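Local coordinates for cellulosomal scaffoldin adaptor protein B (Acetivibrio cellulolyticus, PDB 3FNK) that serves as the second type II cohesin module of an adaptor scaffoldin, a dockerin-binding beta-sandwich unit of the secreted cellulose-degrading cellulosome, at residues K126-E138 and Y164-P176. Residues are numbered along the deposited sequence; the frame is centred on the assembly and turned at random.
Sequences KVLQKKATTVVFE and YFVIQPGEINSAP
Val127, at the end of strand 118-127, meets the carboxamide of Asn173 with one methyl, CG1 lying 4.0 Å from Asn173 ND2. Lys130, the centre of an inverse gamma turn, crosses the same amide at about a right angle with its aliphatic part, Lys130 CG 3.7 Å from Asn173 ND2. Both carbons press on the amide nitrogen, which like OD1 has a hydrogen bond outside the two segments; OD1 accepts from Ala21 N. Ala132 then offers a CA-H...O contact to Asn173 O.

Thr133 and Ile172 illustrate how a single antiparallel bridge can join two irregular chains. Each donates its N-H to the other's carbonyl, Thr133 N to Ile172 O at 3.0 Å and Ile172 N to Thr133 O at 2.6 Å. Their side chains run side by side in the same direction, with Thr133 CG2 against Ile172 CB, and Tyr16 and Leu53 help cover this inner face. Beyond the bridge, Thr134 CG2 packs on the aliphatic Glu171 CG at 3.5 Å, while the Glu171 carboxylate receives the Ser174 hydroxyl on the anti lone pair of OE2.

At Val135 the backbones separate, and Pro169 brings CG and CD of its ring up against Val135 O. Gln168 spans the wider gap: bent at chi2 (-76°), its side chain turns the amide onto the Phe137 backbone, where OE1 accepts from Phe137 N (2.9 Å) and NE2 donates to Phe137 O (3.0 Å), both in the carbonyl planes. The carboxamide thereby imitates a strand's peptide edge. Phe137 CD1 also touches Val166 CG1, 3.8 Å away. The C-terminal chain, whose strand 165-167 pairs with strand 11-16, is thus tied to the loop leading from strand 118-127 to strand 136-137; Gln168 and Val166 reach strand 136-137 of the opposing sheet, so that the chain bridges the two sheets of the cohesin beta-sandwich.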
loop_
_atom_site.group_PDB
_atom_site.type_symbol
_atom_site.label_atom_id
_atom_site.label_comp_id
_atom_site.label_asym_id
_atom_site.label_seq_id
_atom_site.Cartn_x
_atom_site.Cartn_y
_atom_site.Cartn_z
ATOM N N LYS A 126 -14.268 0.435 4.984
ATOM C CA LYS A 126 -15.667 0.176 5.340
ATOM C C LYS A 126 -16.601 1.032 4.475
ATOM O O LYS A 126 -16.437 2.254 4.371
ATOM C CB LYS A 126 -15.919 0.397 6.854
ATOM C CG LYS A 126 -17.394 0.723 7.256
ATOM C CD LYS A 126 -17.609 0.878 8.790
ATOM C CE LYS A 126 -17.714 -0.482 9.513
ATOM N NZ LYS A 126 -17.238 -0.478 10.947
ATOM N N VAL A 127 -17.566 0.365 3.840
ATOM C CA VAL A 127 -18.505 1.015 2.934
ATOM C C VAL A 127 -19.474 1.903 3.735
ATOM O O VAL A 127 -20.124 1.429 4.673
ATOM C CB VAL A 127 -19.259 -0.052 2.078
ATOM C CG1 VAL A 127 -20.199 0.595 1.061
ATOM C CG2 VAL A 127 -18.258 -0.993 1.372
ATOM N N LEU A 128 -19.510 3.188 3.381
ATOM C CA LEU A 128 -20.391 4.193 3.995
ATOM C C LEU A 128 -21.606 4.545 3.110
ATOM O O LEU A 128 -22.584 5.146 3.572
ATOM C CB LEU A 128 -19.613 5.483 4.276
ATOM C CG LEU A 128 -18.476 5.448 5.302
ATOM C CD1 LEU A 128 -17.831 6.812 5.376
ATOM C CD2 LEU A 128 -18.983 5.019 6.667
ATOM N N GLN A 129 -21.508 4.194 1.834
ATOM C CA GLN A 129 -22.551 4.381 0.836
ATOM C C GLN A 129 -22.240 3.291 -0.178
ATOM O O GLN A 129 -21.067 3.121 -0.568
ATOM C CB GLN A 129 -22.404 5.740 0.142
ATOM C CG GLN A 129 -22.852 6.947 0.926
ATOM C CD GLN A 129 -22.520 8.263 0.218
ATOM O OE1 GLN A 129 -22.480 8.335 -1.017
ATOM N NE2 GLN A 129 -22.287 9.314 0.997
ATOM N N LYS A 130 -23.252 2.533 -0.593
ATOM C CA LYS A 130 -23.078 1.622 -1.713
ATOM C C LYS A 130 -23.120 2.432 -3.029
ATOM O O LYS A 130 -24.088 2.372 -3.786
ATOM C CB LYS A 130 -24.124 0.514 -1.662
ATOM C CG LYS A 130 -23.766 -0.668 -2.521
ATOM C CD LYS A 130 -24.360 -1.934 -1.968
ATOM C CE LYS A 130 -24.365 -3.040 -3.022
ATOM N NZ LYS A 130 -25.532 -2.907 -3.933
ATOM N N LYS A 131 -22.062 3.205 -3.273
ATOM C CA LYS A 131 -21.976 4.150 -4.388
ATOM C C LYS A 131 -20.650 3.942 -5.133
ATOM O O LYS A 131 -19.636 3.588 -4.514
ATOM C CB LYS A 131 -22.084 5.582 -3.855
ATOM C CG LYS A 131 -21.801 6.675 -4.869
ATOM C CD LYS A 131 -22.010 8.055 -4.258
ATOM C CE LYS A 131 -21.834 9.160 -5.290
ATOM N NZ LYS A 131 -22.129 10.505 -4.700
ATOM N N ALA A 132 -20.661 4.161 -6.453
ATOM C CA ALA A 132 -19.501 3.906 -7.327
ATOM C C ALA A 132 -18.264 4.659 -6.870
ATOM O O ALA A 132 -18.257 5.890 -6.796
ATOM C CB ALA A 132 -19.819 4.270 -8.797
ATOM N N THR A 133 -17.201 3.921 -6.581
ATOM C CA THR A 133 -16.055 4.563 -5.946
ATOM C C THR A 133 -14.711 3.929 -6.287
ATOM O O THR A 133 -14.588 2.703 -6.395
ATOM C CB THR A 133 -16.272 4.679 -4.387
ATOM O OG1 THR A 133 -15.478 5.743 -3.852
ATOM C CG2 THR A 133 -16.001 3.377 -3.664
ATOM N N THR A 134 -13.705 4.788 -6.438
ATOM C CA THR A 134 -12.332 4.335 -6.713
ATOM C C THR A 134 -11.289 4.840 -5.698
ATOM O O THR A 134 -11.340 5.976 -5.205
ATOM C CB THR A 134 -11.900 4.732 -8.115
ATOM O OG1 THR A 134 -12.109 6.140 -8.273
ATOM C CG2 THR A 134 -12.744 4.005 -9.158
ATOM N N VAL A 135 -10.341 3.963 -5.405
ATOM C CA VAL A 135 -9.169 4.276 -4.600
ATOM C C VAL A 135 -7.970 4.339 -5.552
ATOM O O VAL A 135 -7.831 3.468 -6.411
ATOM C CB VAL A 135 -8.988 3.176 -3.544
ATOM C CG1 VAL A 135 -7.674 3.330 -2.780
ATOM C CG2 VAL A 135 -10.184 3.198 -2.588
ATOM N N VAL A 136 -7.129 5.369 -5.418
ATOM C CA VAL A 136 -5.936 5.493 -6.250
ATOM C C VAL A 136 -4.632 5.732 -5.443
ATOM O O VAL A 136 -4.676 6.273 -4.313
ATOM C CB VAL A 136 -6.095 6.573 -7.354
ATOM C CG1 VAL A 136 -7.258 6.195 -8.346
ATOM C CG2 VAL A 136 -6.306 7.965 -6.766
ATOM N N PHE A 137 -3.505 5.288 -6.020
ATOM C CA PHE A 137 -2.186 5.783 -5.643
ATOM C C PHE A 137 -2.087 7.116 -6.325
ATOM O O PHE A 137 -2.373 7.235 -7.515
ATOM C CB PHE A 137 -1.032 4.879 -6.118
ATOM C CG PHE A 137 -1.039 3.498 -5.497
ATOM C CD1 PHE A 137 -1.491 2.413 -6.224
ATOM C CD2 PHE A 137 -0.656 3.306 -4.151
ATOM C CE1 PHE A 137 -1.523 1.115 -5.650
ATOM C CE2 PHE A 137 -0.685 2.041 -3.554
ATOM C CZ PHE A 137 -1.122 0.929 -4.324
ATOM N N GLU A 138 -1.659 8.127 -5.595
ATOM C CA GLU A 138 -1.684 9.441 -6.153
ATOM C C GLU A 138 -0.591 10.293 -5.555
ATOM O O GLU A 138 -0.376 10.278 -4.353
ATOM C CB GLU A 138 -3.061 10.030 -5.837
ATOM C CG GLU A 138 -3.183 11.474 -6.077
ATOM C CD GLU A 138 -4.570 11.950 -5.787
ATOM O OE1 GLU A 138 -5.509 11.490 -6.482
ATOM O OE2 GLU A 138 -4.722 12.766 -4.841
ATOM N N TYR A 164 9.300 0.247 -12.992
ATOM C CA TYR A 164 8.126 -0.501 -12.566
ATOM C C TYR A 164 6.848 0.286 -12.871
ATOM O O TYR A 164 6.901 1.499 -12.993
ATOM C CB TYR A 164 8.200 -0.910 -11.076
ATOM C CG TYR A 164 8.130 0.272 -10.091
ATOM C CD1 TYR A 164 6.890 0.718 -9.597
ATOM C CD2 TYR A 164 9.291 0.961 -9.695
ATOM C CE1 TYR A 164 6.812 1.806 -8.707
ATOM C CE2 TYR A 164 9.225 2.058 -8.787
ATOM C CZ TYR A 164 7.985 2.464 -8.308
ATOM O OH TYR A 164 7.874 3.520 -7.423
ATOM N N PHE A 165 5.726 -0.425 -12.926
ATOM C CA PHE A 165 4.405 0.141 -13.162
ATOM C C PHE A 165 3.641 0.292 -11.869
ATOM O O PHE A 165 3.764 -0.536 -10.989
ATOM C CB PHE A 165 3.598 -0.786 -14.096
ATOM C CG PHE A 165 4.186 -0.876 -15.493
ATOM C CD1 PHE A 165 5.145 -1.844 -15.793
ATOM C CD2 PHE A 165 3.792 0.033 -16.496
ATOM C CE1 PHE A 165 5.716 -1.917 -17.096
ATOM C CE2 PHE A 165 4.351 -0.017 -17.798
ATOM C CZ PHE A 165 5.302 -1.012 -18.098
ATOM N N VAL A 166 2.850 1.346 -11.761
ATOM C CA VAL A 166 1.890 1.488 -10.648
ATOM C C VAL A 166 0.522 1.110 -11.216
ATOM O O VAL A 166 0.017 1.834 -12.052
ATOM C CB VAL A 166 1.889 2.959 -10.133
ATOM C CG1 VAL A 166 0.777 3.199 -9.142
ATOM C CG2 VAL A 166 3.298 3.336 -9.527
ATOM N N ILE A 167 -0.050 -0.023 -10.808
ATOM C CA ILE A 167 -1.287 -0.504 -11.409
ATOM C C ILE A 167 -2.414 -0.127 -10.454
ATOM O O ILE A 167 -2.467 -0.634 -9.353
ATOM C CB ILE A 167 -1.261 -2.030 -11.661
ATOM C CG1 ILE A 167 -0.093 -2.390 -12.600
ATOM C CG2 ILE A 167 -2.617 -2.531 -12.234
ATOM C CD1 ILE A 167 0.246 -3.913 -12.738
ATOM N N GLN A 168 -3.250 0.820 -10.862
ATOM C CA GLN A 168 -4.374 1.305 -10.032
ATOM C C GLN A 168 -5.403 0.196 -9.830
ATOM O O GLN A 168 -5.605 -0.618 -10.722
ATOM C CB GLN A 168 -4.989 2.559 -10.649
ATOM C CG GLN A 168 -3.985 3.673 -10.940
ATOM C CD GLN A 168 -3.550 4.417 -9.697
ATOM O OE1 GLN A 168 -3.885 4.037 -8.582
ATOM N NE2 GLN A 168 -2.788 5.483 -9.887
ATOM N N PRO A 169 -6.025 0.119 -8.643
ATOM C CA PRO A 169 -6.786 -1.090 -8.286
ATOM C C PRO A 169 -8.127 -1.333 -8.975
ATOM O O PRO A 169 -8.603 -2.476 -8.973
ATOM C CB PRO A 169 -7.037 -0.918 -6.784
ATOM C CG PRO A 169 -6.931 0.538 -6.558
ATOM C CD PRO A 169 -5.893 1.036 -7.499
ATOM N N GLY A 170 -8.758 -0.307 -9.527
ATOM C CA GLY A 170 -10.085 -0.545 -10.152
ATOM C C GLY A 170 -11.269 -0.264 -9.231
ATOM O O GLY A 170 -11.108 -0.168 -8.006
ATOM N N GLU A 171 -12.457 -0.155 -9.819
ATOM C CA GLU A 171 -13.612 0.441 -9.135
ATOM C C GLU A 171 -14.224 -0.436 -8.047
ATOM O O GLU A 171 -14.125 -1.661 -8.088
ATOM C CB GLU A 171 -14.666 0.891 -10.152
ATOM C CG GLU A 171 -15.596 2.001 -9.644
ATOM C CD GLU A 171 -16.335 2.712 -10.764
ATOM O OE1 GLU A 171 -16.182 3.953 -10.895
ATOM O OE2 GLU A 171 -17.061 2.030 -11.519
ATOM N N ILE A 172 -14.825 0.219 -7.054
ATOM C CA ILE A 172 -15.535 -0.479 -5.984
ATOM C C ILE A 172 -17.030 -0.227 -6.146
ATOM O O ILE A 172 -17.453 0.905 -6.482
ATOM C CB ILE A 172 -15.018 -0.085 -4.571
ATOM C CG1 ILE A 172 -13.666 -0.765 -4.310
ATOM C CG2 ILE A 172 -15.986 -0.532 -3.462
ATOM C CD1 ILE A 172 -12.990 -0.388 -2.962
ATOM N N ASN A 173 -17.822 -1.275 -5.918
ATOM C CA ASN A 173 -19.275 -1.247 -6.136
ATOM C C ASN A 173 -19.626 -0.498 -7.418
ATOM O O ASN A 173 -20.235 0.580 -7.374
ATOM C CB ASN A 173 -20.008 -0.636 -4.931
ATOM C CG ASN A 173 -20.104 -1.591 -3.750
ATOM O OD1 ASN A 173 -20.216 -2.797 -3.919
ATOM N ND2 ASN A 173 -20.071 -1.040 -2.545
ATOM N N SER A 174 -19.203 -1.055 -8.555
ATOM C CA SER A 174 -19.411 -0.413 -9.853
ATOM C C SER A 174 -20.872 -0.412 -10.220
ATOM O O SER A 174 -21.548 -1.424 -10.037
ATOM C CB SER A 174 -18.634 -1.150 -10.941
ATOM O OG SER A 174 -17.418 -0.484 -11.187
ATOM N N ALA A 175 -21.356 0.730 -10.711
ATOM C CA ALA A 175 -22.734 0.854 -11.160
ATOM C C ALA A 175 -22.932 -0.038 -12.394
ATOM O O ALA A 175 -22.526 0.351 -13.490
ATOM C CB ALA A 175 -23.046 2.305 -11.480
ATOM N N PRO A 176 -23.529 -1.247 -12.221
ATOM C CA PRO A 176 -23.668 -2.127 -13.395
ATOM C C PRO A 176 -24.814 -1.666 -14.297
ATOM O O PRO A 176 -24.835 -1.944 -15.497
ATOM C CB PRO A 176 -23.992 -3.497 -12.781
ATOM C CG PRO A 176 -24.637 -3.198 -11.443
ATOM C CD PRO A 176 -24.261 -1.773 -11.044
#